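Local coordinates for galactan 1,3-beta-galactosidase (Phanerochaete chrysosporium, PDB 7BYS), which probably hydrolyses beta-1,3-linked galactan from its chain ends as a family 43 glycoside hydrolase, and carries a carbohydrate-binding module that holds calcium, at residues 86-97 with 167-175; 136-144 with 187-198. All blocks are in the same frame, centred on the assembly; numbering follows the deposited sequence. Where two conformers were deposited one is given.

Contact 1: 86-97 with 167-175; sequences IFNQKNSEYVMW and LDANYYNVT. With NAG (2-acetamido-2-deoxy-beta-D-glucopyranose), chain D.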
loop_
_atom_site.group_PDB
_atom_site.type_symbol
_atom_site.label_atom_id
_atom_site.label_comp_id
_atom_site.label_asym_id
_atom_site.label_seq_id
_atom_site.Cartn_x
_atom_site.Cartn_y
_atom_site.Cartn_z
ATOM N N ILE A 86 -14.954 12.468 2.089
ATOM C CA ILE A 86 -15.849 12.325 3.231
ATOM C C ILE A 86 -17.209 12.928 2.894
ATOM O O ILE A 86 -17.324 13.826 2.053
ATOM C CB ILE A 86 -15.274 12.937 4.530
ATOM C CG1 ILE A 86 -14.943 14.415 4.344
ATOM C CG2 ILE A 86 -14.051 12.148 5.014
ATOM C CD1 ILE A 86 -14.485 15.080 5.632
ATOM N N PHE A 87 -18.249 12.433 3.561
ATOM C CA PHE A 87 -19.611 12.902 3.326
ATOM C C PHE A 87 -19.979 13.963 4.351
ATOM O O PHE A 87 -19.828 13.749 5.561
ATOM C CB PHE A 87 -20.604 11.745 3.400
ATOM C CG PHE A 87 -22.037 12.153 3.160
ATOM C CD1 PHE A 87 -22.455 12.575 1.904
ATOM C CD2 PHE A 87 -22.961 12.115 4.193
ATOM C CE1 PHE A 87 -23.785 12.941 1.681
ATOM C CE2 PHE A 87 -24.286 12.482 3.975
ATOM C CZ PHE A 87 -24.691 12.886 2.721
ATOM N N ASN A 88 -20.461 15.094 3.859
ATOM C CA ASN A 88 -20.932 16.188 4.699
ATOM C C ASN A 88 -22.446 16.064 4.868
ATOM O O ASN A 88 -23.207 16.269 3.911
ATOM C CB ASN A 88 -20.560 17.524 4.075
ATOM C CG ASN A 88 -20.849 18.684 4.999
ATOM O OD1 ASN A 88 -22.003 19.047 5.199
ATOM N ND2 ASN A 88 -19.809 19.255 5.584
ATOM N N GLN A 89 -22.873 15.709 6.080
ATOM C CA GLN A 89 -24.294 15.513 6.364
ATOM C C GLN A 89 -25.078 16.817 6.291
ATOM O O GLN A 89 -26.214 16.834 5.801
ATOM C CB GLN A 89 -24.468 14.862 7.736
ATOM C CG GLN A 89 -24.022 13.410 7.756
ATOM C CD GLN A 89 -24.412 12.667 9.025
ATOM O OE1 GLN A 89 -24.025 11.513 9.220
ATOM N NE2 GLN A 89 -25.177 13.321 9.891
ATOM N N LYS A 90 -24.504 17.913 6.791
ATOM C CA LYS A 90 -25.213 19.190 6.782
ATOM C C LYS A 90 -25.628 19.588 5.370
ATOM O O LYS A 90 -26.741 20.089 5.159
ATOM C CB LYS A 90 -24.332 20.279 7.409
ATOM C CG LYS A 90 -24.935 21.680 7.363
ATOM C CD LYS A 90 -24.034 22.709 8.045
ATOM C CE LYS A 90 -22.909 23.184 7.134
ATOM N NZ LYS A 90 -23.360 24.040 6.003
ATOM N N ASN A 91 -24.759 19.362 4.382
ATOM C CA ASN A 91 -24.996 19.790 3.011
ATOM C C ASN A 91 -25.404 18.647 2.091
ATOM O O ASN A 91 -25.682 18.893 0.912
ATOM C CB ASN A 91 -23.740 20.464 2.446
ATOM C CG ASN A 91 -23.323 21.676 3.249
ATOM O OD1 ASN A 91 -24.154 22.342 3.866
ATOM N ND2 ASN A 91 -22.032 21.976 3.237
ATOM N N SER A 92 -25.440 17.414 2.601
ATOM C CA SER A 92 -25.672 16.216 1.787
ATOM C C SER A 92 -24.739 16.181 0.577
ATOM O O SER A 92 -25.159 15.988 -0.566
ATOM C CB SER A 92 -27.139 16.094 1.374
ATOM O OG SER A 92 -27.979 16.134 2.515
ATOM N N GLU A 93 -23.450 16.374 0.839
ATOM C CA GLU A 93 -22.468 16.554 -0.215
ATOM C C GLU A 93 -21.226 15.736 0.099
ATOM O O GLU A 93 -20.771 15.694 1.248
ATOM C CB GLU A 93 -22.074 18.030 -0.287
ATOM C CG GLU A 93 -21.195 18.385 -1.454
ATOM C CD GLU A 93 -21.012 19.876 -1.594
ATOM O OE1 GLU A 93 -20.450 20.500 -0.659
ATOM O OE2 GLU A 93 -21.439 20.433 -2.630
ATOM N N TYR A 94 -20.683 15.086 -0.929
ATOM C CA TYR A 94 -19.391 14.419 -0.832
ATOM C C TYR A 94 -18.298 15.416 -1.170
ATOM O O TYR A 94 -18.399 16.152 -2.155
ATOM C CB TYR A 94 -19.336 13.217 -1.778
ATOM C CG TYR A 94 -20.350 12.171 -1.397
ATOM C CD1 TYR A 94 -20.039 11.165 -0.495
ATOM C CD2 TYR A 94 -21.646 12.219 -1.903
ATOM C CE1 TYR A 94 -20.979 10.232 -0.114
ATOM C CE2 TYR A 94 -22.576 11.298 -1.536
ATOM C CZ TYR A 94 -22.245 10.306 -0.646
ATOM O OH TYR A 94 -23.200 9.384 -0.294
ATOM N N VAL A 95 -17.262 15.455 -0.339
ATOM C CA VAL A 95 -16.188 16.424 -0.491
ATOM C C VAL A 95 -14.885 15.662 -0.618
ATOM O O VAL A 95 -14.522 14.891 0.284
ATOM C CB VAL A 95 -16.141 17.431 0.669
ATOM C CG1 VAL A 95 -15.129 18.508 0.362
ATOM C CG2 VAL A 95 -17.540 18.039 0.902
ATOM N N MET A 96 -14.198 15.869 -1.740
ATOM C CA MET A 96 -12.899 15.275 -2.019
ATOM C C MET A 96 -11.804 16.298 -1.759
ATOM O O MET A 96 -11.890 17.437 -2.232
ATOM C CB MET A 96 -12.828 14.811 -3.475
ATOM C CG MET A 96 -11.490 14.189 -3.854
ATOM S SD MET A 96 -11.381 13.887 -5.640
ATOM C CE MET A 96 -12.682 12.669 -5.881
ATOM N N TRP A 97 -10.771 15.895 -1.020
ATOM C CA TRP A 97 -9.542 16.671 -0.896
ATOM C C TRP A 97 -8.392 15.887 -1.518
ATOM O O TRP A 97 -8.414 14.649 -1.577
ATOM C CB TRP A 97 -9.199 16.965 0.575
ATOM C CG TRP A 97 -10.097 17.977 1.215
ATOM C CD1 TRP A 97 -11.451 17.905 1.330
ATOM C CD2 TRP A 97 -9.699 19.208 1.831
ATOM N NE1 TRP A 97 -11.931 19.029 1.967
ATOM C CE2 TRP A 97 -10.872 19.837 2.297
ATOM C CE3 TRP A 97 -8.468 19.849 2.024
ATOM C CZ2 TRP A 97 -10.851 21.083 2.942
ATOM C CZ3 TRP A 97 -8.446 21.085 2.670
ATOM C CH2 TRP A 97 -9.630 21.683 3.124
ATOM N N LEU A 167 -11.193 21.406 9.741
ATOM C CA LEU A 167 -11.941 21.963 8.619
ATOM C C LEU A 167 -13.200 22.655 9.113
ATOM O O LEU A 167 -13.742 22.313 10.168
ATOM C CB LEU A 167 -12.371 20.856 7.657
ATOM C CG LEU A 167 -11.260 19.957 7.110
ATOM C CD1 LEU A 167 -11.820 19.045 6.040
ATOM C CD2 LEU A 167 -10.111 20.792 6.589
ATOM N N ASP A 168 -13.663 23.628 8.329
ATOM C CA ASP A 168 -14.928 24.296 8.608
ATOM C C ASP A 168 -16.096 23.328 8.416
ATOM O O ASP A 168 -15.936 22.180 7.992
ATOM C CB ASP A 168 -15.061 25.586 7.790
ATOM C CG ASP A 168 -15.182 25.350 6.280
ATOM O OD1 ASP A 168 -15.644 24.270 5.839
ATOM O OD2 ASP A 168 -14.840 26.279 5.512
ATOM N N ALA A 169 -17.302 23.810 8.716
ATOM C CA ALA A 169 -18.472 22.940 8.725
ATOM C C ALA A 169 -18.908 22.504 7.333
ATOM O O ALA A 169 -19.726 21.588 7.233
ATOM C CB ALA A 169 -19.633 23.620 9.464
ATOM N N ASN A 170 -18.416 23.154 6.272
ATOM C CA ASN A 170 -18.666 22.701 4.911
ATOM C C ASN A 170 -17.617 21.720 4.423
ATOM O O ASN A 170 -17.785 21.145 3.341
ATOM C CB ASN A 170 -18.688 23.891 3.953
ATOM C CG ASN A 170 -19.840 24.827 4.222
ATOM O OD1 ASN A 170 -20.957 24.395 4.510
ATOM N ND2 ASN A 170 -19.568 26.123 4.142
ATOM N N TYR A 171 -16.545 21.523 5.191
ATOM C CA TYR A 171 -15.370 20.775 4.724
ATOM C C TYR A 171 -14.705 21.446 3.514
ATOM O O TYR A 171 -14.094 20.775 2.676
ATOM C CB TYR A 171 -15.678 19.302 4.406
ATOM C CG TYR A 171 -16.346 18.467 5.481
ATOM C CD1 TYR A 171 -16.265 18.790 6.833
ATOM C CD2 TYR A 171 -17.034 17.306 5.126
ATOM C CE1 TYR A 171 -16.869 17.975 7.804
ATOM C CE2 TYR A 171 -17.632 16.490 6.083
ATOM C CZ TYR A 171 -17.552 16.828 7.420
ATOM O OH TYR A 171 -18.134 16.011 8.372
ATOM N N TYR A 172 -14.819 22.768 3.386
ATOM C CA TYR A 172 -14.289 23.474 2.221
ATOM C C TYR A 172 -12.956 24.151 2.487
ATOM O O TYR A 172 -12.255 24.499 1.530
ATOM C CB TYR A 172 -15.253 24.576 1.751
ATOM C CG TYR A 172 -16.542 24.111 1.114
ATOM C CD1 TYR A 172 -16.780 22.769 0.821
ATOM C CD2 TYR A 172 -17.526 25.039 0.793
ATOM C CE1 TYR A 172 -17.977 22.367 0.230
ATOM C CE2 TYR A 172 -18.719 24.654 0.215
ATOM C CZ TYR A 172 -18.942 23.324 -0.073
ATOM O OH TYR A 172 -20.145 22.960 -0.653
ATOM N N ASN A 173 -12.600 24.355 3.750
ATOM C CA ASN A 173 -11.457 25.183 4.086
ATOM C C ASN A 173 -10.983 24.806 5.483
ATOM O O ASN A 173 -11.735 24.247 6.286
ATOM C CB ASN A 173 -11.842 26.666 3.986
ATOM C CG ASN A 173 -10.677 27.596 4.198
ATOM O OD1 ASN A 173 -9.527 27.260 3.903
ATOM N ND2 ASN A 173 -10.972 28.784 4.724
ATOM N N VAL A 174 -9.723 25.127 5.765
ATOM C CA VAL A 174 -9.126 24.885 7.073
ATOM C C VAL A 174 -9.359 26.112 7.945
ATOM O O VAL A 174 -9.064 27.238 7.526
ATOM C CB VAL A 174 -7.624 24.597 6.922
ATOM C CG1 VAL A 174 -6.968 24.543 8.277
ATOM C CG2 VAL A 174 -7.397 23.312 6.132
ATOM N N THR A 175 -9.889 25.900 9.154
ATOM C CA THR A 175 -10.264 26.987 10.059
ATOM C C THR A 175 -9.255 27.242 11.179
ATOM O O THR A 175 -8.981 28.404 11.501
ATOM C CB THR A 175 -11.665 26.744 10.648
ATOM O OG1 THR A 175 -12.046 27.857 11.470
ATOM C CG2 THR A 175 -11.728 25.482 11.484
HETATM C C1 NAG D . -9.981 29.791 5.004
HETATM C C2 NAG D . -10.262 31.115 4.298
HETATM C C3 NAG D . -9.251 32.160 4.627
HETATM C C4 NAG D . -9.060 32.308 6.109
HETATM C C5 NAG D . -8.728 30.949 6.732
HETATM C C6 NAG D . -8.492 31.067 8.209
HETATM C C7 NAG D . -9.248 30.304 2.015
HETATM C C8 NAG D . -9.467 30.099 0.512
HETATM N N2 NAG D . -10.343 30.871 2.815
HETATM O O3 NAG D . -9.679 33.434 4.067
HETATM O O4 NAG D . -8.002 33.236 6.368
HETATM O O5 NAG D . -9.830 30.008 6.482
HETATM O O6 NAG D . -9.723 31.083 8.881
HETATM O O7 NAG D . -8.199 30.007 2.498
HETATM O O HOH W 1 -20.973 15.490 8.226
HETATM O O HOH W 2 -20.099 20.190 2.105
#

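Contact 2: 136-144 with 187-198; sequences RDESIFQDD and EAPGIVKHNGEY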
loop_
_atom_site.group_PDB
_atom_site.type_symbol
_atom_site.label_atom_id
_atom_site.label_comp_id
_atom_site.label_asym_id
_atom_site.label_seq_id
_atom_site.Cartn_x
_atom_site.Cartn_y
_atom_site.Cartn_z
ATOM N N ARG A 136 1.733 19.141 1.396
ATOM C CA ARG A 136 2.112 18.168 0.380
ATOM C C ARG A 136 1.347 16.870 0.620
ATOM O O ARG A 136 0.131 16.853 0.419
ATOM C CB ARG A 136 3.635 18.038 0.263
ATOM C CG ARG A 136 4.237 19.252 -0.425
ATOM C CD ARG A 136 5.748 19.143 -0.579
ATOM N NE ARG A 136 6.304 20.283 -1.305
ATOM C CZ ARG A 136 6.612 21.451 -0.750
ATOM N NH1 ARG A 136 6.405 21.674 0.539
ATOM N NH2 ARG A 136 7.110 22.424 -1.507
ATOM N N ASP A 137 1.987 15.793 1.081
ATOM C CA ASP A 137 1.204 14.604 1.425
ATOM C C ASP A 137 0.155 14.989 2.460
ATOM O O ASP A 137 0.437 15.732 3.406
ATOM C CB ASP A 137 2.092 13.546 2.077
ATOM C CG ASP A 137 2.870 12.709 1.087
ATOM O OD1 ASP A 137 2.923 13.042 -0.107
ATOM O OD2 ASP A 137 3.471 11.723 1.541
ATOM N N GLU A 138 -1.062 14.486 2.282
ATOM C CA GLU A 138 -2.147 14.841 3.186
ATOM C C GLU A 138 -3.091 13.662 3.346
ATOM O O GLU A 138 -3.074 12.709 2.560
ATOM C CB GLU A 138 -2.910 16.097 2.723
ATOM C CG GLU A 138 -3.377 16.108 1.263
ATOM C CD GLU A 138 -4.315 14.964 0.896
ATOM O OE1 GLU A 138 -4.035 14.293 -0.107
ATOM O OE2 GLU A 138 -5.318 14.710 1.612
ATOM N N SER A 139 -3.934 13.756 4.368
ATOM C CA SER A 139 -5.123 12.932 4.445
ATOM C C SER A 139 -6.228 13.760 5.087
ATOM O O SER A 139 -5.996 14.869 5.586
ATOM C CB SER A 139 -4.841 11.632 5.208
ATOM O OG SER A 139 -5.981 10.791 5.241
ATOM N N ILE A 140 -7.432 13.199 5.094
ATOM C CA ILE A 140 -8.589 13.799 5.751
ATOM C C ILE A 140 -9.098 12.774 6.744
ATOM O O ILE A 140 -9.308 11.612 6.381
ATOM C CB ILE A 140 -9.700 14.143 4.737
ATOM C CG1 ILE A 140 -9.212 15.168 3.709
ATOM C CG2 ILE A 140 -10.975 14.619 5.458
ATOM C CD1 ILE A 140 -8.955 16.523 4.289
ATOM N N PHE A 141 -9.283 13.191 7.993
ATOM C CA PHE A 141 -9.873 12.341 9.018
ATOM C C PHE A 141 -11.205 12.942 9.451
ATOM O O PHE A 141 -11.280 14.132 9.772
ATOM C CB PHE A 141 -8.943 12.215 10.234
ATOM C CG PHE A 141 -9.588 11.504 11.385
ATOM C CD1 PHE A 141 -9.817 10.135 11.325
ATOM C CD2 PHE A 141 -10.049 12.213 12.488
ATOM C CE1 PHE A 141 -10.459 9.475 12.350
ATOM C CE2 PHE A 141 -10.699 11.553 13.529
ATOM C CZ PHE A 141 -10.902 10.183 13.460
ATOM N N GLN A 142 -12.252 12.120 9.463
ATOM C CA GLN A 142 -13.572 12.532 9.926
ATOM C C GLN A 142 -13.862 11.846 11.256
ATOM O O GLN A 142 -13.929 10.614 11.327
ATOM C CB GLN A 142 -14.627 12.150 8.892
ATOM C CG GLN A 142 -16.028 12.650 9.211
ATOM C CD GLN A 142 -17.009 12.227 8.134
ATOM O OE1 GLN A 142 -17.035 11.062 7.745
ATOM N NE2 GLN A 142 -17.787 13.175 7.624
ATOM N N ASP A 143 -14.051 12.646 12.306
ATOM C CA ASP A 143 -14.342 12.111 13.625
ATOM C C ASP A 143 -15.802 11.675 13.704
ATOM O O ASP A 143 -16.628 11.981 12.839
ATOM C CB ASP A 143 -14.034 13.171 14.682
ATOM C CG ASP A 143 -13.599 12.580 16.015
ATOM O OD1 ASP A 143 -13.698 11.350 16.212
ATOM O OD2 ASP A 143 -13.145 13.383 16.870
ATOM N N ASP A 144 -16.122 10.948 14.779
ATOM C CA ASP A 144 -17.469 10.434 14.996
ATOM C C ASP A 144 -18.186 11.160 16.128
ATOM O O ASP A 144 -19.089 10.595 16.759
ATOM C CB ASP A 144 -17.465 8.911 15.192
ATOM C CG ASP A 144 -16.688 8.469 16.421
ATOM O OD1 ASP A 144 -16.100 9.314 17.127
ATOM O OD2 ASP A 144 -16.669 7.245 16.689
ATOM N N GLU A 187 5.215 12.157 6.503
ATOM C CA GLU A 187 4.303 12.265 5.372
ATOM C C GLU A 187 3.427 11.016 5.324
ATOM O O GLU A 187 3.364 10.237 6.283
ATOM C CB GLU A 187 5.042 12.619 4.077
ATOM C CG GLU A 187 5.991 11.548 3.592
ATOM C CD GLU A 187 6.691 11.947 2.293
ATOM O OE1 GLU A 187 6.538 13.103 1.843
ATOM O OE2 GLU A 187 7.398 11.099 1.713
ATOM N N ALA A 188 2.696 10.856 4.218
ATOM C CA ALA A 188 1.766 9.744 4.024
ATOM C C ALA A 188 0.913 9.446 5.262
ATOM O O ALA A 188 0.872 8.298 5.746
ATOM C CB ALA A 188 2.543 8.503 3.574
ATOM N N PRO A 189 0.219 10.438 5.815
ATOM C CA PRO A 189 -0.500 10.219 7.072
ATOM C C PRO A 189 -1.844 9.535 6.873
ATOM O O PRO A 189 -2.466 9.601 5.812
ATOM C CB PRO A 189 -0.733 11.645 7.588
ATOM C CG PRO A 189 -0.876 12.459 6.325
ATOM C CD PRO A 189 0.141 11.850 5.383
ATOM N N GLY A 190 -2.299 8.905 7.953
ATOM C CA GLY A 190 -3.702 8.566 8.116
ATOM C C GLY A 190 -4.004 8.410 9.588
ATOM O O GLY A 190 -3.106 8.107 10.381
ATOM N N ILE A 191 -5.270 8.622 9.968
ATOM C CA ILE A 191 -5.702 8.410 11.348
ATOM C C ILE A 191 -6.865 7.432 11.377
ATOM O O ILE A 191 -7.793 7.517 10.564
ATOM C CB ILE A 191 -6.059 9.712 12.102
ATOM C CG1 ILE A 191 -4.776 10.480 12.451
ATOM C CG2 ILE A 191 -6.927 9.413 13.353
ATOM C CD1 ILE A 191 -5.010 11.900 12.991
ATOM N N VAL A 192 -6.799 6.495 12.316
ATOM C CA VAL A 192 -7.897 5.585 12.581
ATOM C C VAL A 192 -8.174 5.598 14.079
ATOM O O VAL A 192 -7.244 5.658 14.896
ATOM C CB VAL A 192 -7.584 4.171 12.041
ATOM C CG1 VAL A 192 -6.391 3.568 12.754
ATOM C CG2 VAL A 192 -8.812 3.273 12.150
ATOM N N LYS A 193 -9.453 5.575 14.440
ATOM C CA LYS A 193 -9.804 5.494 15.844
ATOM C C LYS A 193 -9.796 4.051 16.313
ATOM O O LYS A 193 -10.055 3.112 15.550
ATOM C CB LYS A 193 -11.184 6.078 16.100
ATOM C CG LYS A 193 -11.219 7.558 15.937
ATOM C CD LYS A 193 -12.535 8.119 16.461
ATOM C CE LYS A 193 -12.451 8.423 17.946
ATOM N NZ LYS A 193 -13.522 9.366 18.380
ATOM N N HIS A 194 -9.496 3.881 17.592
ATOM C CA HIS A 194 -9.522 2.568 18.217
ATOM C C HIS A 194 -9.855 2.788 19.680
ATOM O O HIS A 194 -9.081 3.433 20.391
ATOM C CB HIS A 194 -8.164 1.887 18.073
ATOM C CG HIS A 194 -8.014 0.654 18.904
ATOM N ND1 HIS A 194 -8.540 -0.563 18.531
ATOM C CD2 HIS A 194 -7.389 0.449 20.088
ATOM C CE1 HIS A 194 -8.253 -1.465 19.455
ATOM N NE2 HIS A 194 -7.555 -0.876 20.409
ATOM N N ASN A 195 -11.010 2.272 20.106
ATOM C CA ASN A 195 -11.478 2.380 21.491
ATOM C C ASN A 195 -11.430 3.824 21.994
ATOM O O ASN A 195 -10.973 4.108 23.102
ATOM C CB ASN A 195 -10.700 1.441 22.415
ATOM C CG ASN A 195 -10.972 -0.020 22.124
ATOM O OD1 ASN A 195 -12.030 -0.375 21.603
ATOM N ND2 ASN A 195 -10.018 -0.877 22.466
ATOM N N GLY A 196 -11.900 4.749 21.156
ATOM C CA GLY A 196 -11.972 6.147 21.515
ATOM C C GLY A 196 -10.675 6.920 21.403
ATOM O O GLY A 196 -10.692 8.150 21.564
ATOM N N GLU A 197 -9.561 6.250 21.129
ATOM C CA GLU A 197 -8.246 6.858 21.000
ATOM C C GLU A 197 -7.924 7.024 19.519
ATOM O O GLU A 197 -8.399 6.256 18.676
ATOM C CB GLU A 197 -7.211 5.945 21.666
ATOM C CG GLU A 197 -5.786 6.457 21.667
ATOM C CD GLU A 197 -5.453 7.268 22.906
ATOM O OE1 GLU A 197 -4.242 7.492 23.149
ATOM O OE2 GLU A 197 -6.394 7.682 23.627
ATOM N N TYR A 198 -7.119 8.035 19.204
ATOM C CA TYR A 198 -6.746 8.338 17.825
ATOM C C TYR A 198 -5.357 7.783 17.538
ATOM O O TYR A 198 -4.421 8.005 18.313
ATOM C CB TYR A 198 -6.738 9.847 17.572
ATOM C CG TYR A 198 -8.037 10.534 17.893
ATOM C CD1 TYR A 198 -9.033 10.663 16.931
ATOM C CD2 TYR A 198 -8.273 11.060 19.158
ATOM C CE1 TYR A 198 -10.233 11.292 17.222
ATOM C CE2 TYR A 198 -9.475 11.694 19.455
ATOM C CZ TYR A 198 -10.441 11.806 18.486
ATOM O OH TYR A 198 -11.631 12.440 18.793
HETATM O O HOH W 3 4.883 15.354 1.682
HETATM O O HOH W 4 -1.790 10.349 3.172
HETATM O O HOH W 5 -4.719 8.314 4.936
HETATM O O HOH W 6 -6.999 9.840 7.873
HETATM O O HOH W 7 -15.092 6.646 18.895
#

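Contact 1: 86-97 with 167-175
The ring of Tyr-171 is wedged between two residues of the hairpin 86-97. Over one face lies CD1 of Ile-86, 3.6 Å from the ring centroid in a CH-pi contact; over the opposite face sits ND2 of Asn-88, its amide turned 70° from the ring. Asn-88 CG stands opposite the backbone N (chi1 -172°), which carries ND2 over the ring to a nearly straight hydrogen bond with Ala-169 O (2.9 Å). Beside it Asn-170 OD1 is gripped twice, by Lys-90 NZ and Asn-91 ND2, while Tyr-172 OH donates a very short bond of 2.5 Å to Glu-93 OE1. Farther along, Trp-97 NE1 reaches Tyr-171 O at 2.9 Å, and Leu-167 CD2 packs on Trp-97 CH2. A phenylalanine in place of Trp-97 would probably leave Tyr-171 O without its indole donor and open a gap beside Leu-167.

In the second shell, Asn-88 OD1 accepts from Asn-91 N, an Asx motif that probably helps to fix the Asn-88 amide. Tyr-171 OH bonds to Gln-148 O. Asn-173, next after Tyr-172, carries an N-linked N-acetylglucosamine. The Tyr-171 ring is thus held on both faces, and oxygens of its turn are satisfied by the neighbouring blade's hairpin.

Contact 2: 136-144 with 187-198
Phe-141 reaches from strand 138-142 onto strand 189-194. Its CB points toward that strand, and CG lies anti to the backbone N (chi1 172°), which carries the ring across. CG, CD1 and CE1 all meet Ile-191, whose CG2 sits over one face, 3.7 Å from the centroid in a CH-pi contact; CD1 also lies against Ile-191 O. On the other side of the ring CE2 touches Tyr-198 CE1, the two ring planes standing 86° apart, and at the tip CZ meets Lys-193 CG edge-on at 3.6 Å.

Beyond the ring, Lys-193 bends at chi3 and brings NZ between two carboxylates, forming salt bridges of 2.9 Å to Asp-143 OD1 and 2.9 Å to Asp-144 OD1. Asp-143 OD1 offers its syn lone pair to the lysine and also accepts from Asp-144 N, met above the carboxylate plane. Its other oxygen, OD2, takes the hydroxyl of Tyr-198 at 2.6 Å, so both ends of this buried carboxylate are occupied.

The opposite end of the contact is wetter. The strands run nearly parallel, 16° apart, yet Ser-139 and Pro-189 are joined through water 5, while water 4 links Glu-138 O to Pro-189 O. Asp-137, which binds galactose in another structure of this protein, gives the anti lone pair of OD2 to Ala-188 N (2.9 Å). Glu-187 OE1 lies 3.4 Å from Asp-137 OD2 without a hydrogen bond; Glu-187 OE2 has a weak bond to Gln-242, another galactose-binding residue.

Seen chemically, adjacent blades of the family 43 propeller are joined by an aromatic and ionic cluster at one end and bridged by waters next to a galactose-binding carboxylate at the other.

Overall arrangement
Both contacts join neighbouring blades of the five-bladed beta-propeller characteristic of family 43, and their centres are 16 Å apart. Along the chain the segments alternate: 86-97, 136-144, 167-175, 187-198. The sheet running from strand 138-142 to strand 174-181 is common to both, meeting the preceding blade through contact 1 and the following one through contact 2. The contacts also touch directly: Gln-142 NE2 probably bonds to Tyr-171 OH and to Phe-87 O, each at 3.0 Å, and Ile-140 packs on Ile-86 and Trp-97. One blade is thus held on two sides, with contact 2 reaching the sugar site and contact 1 lying farther out, near a glycan.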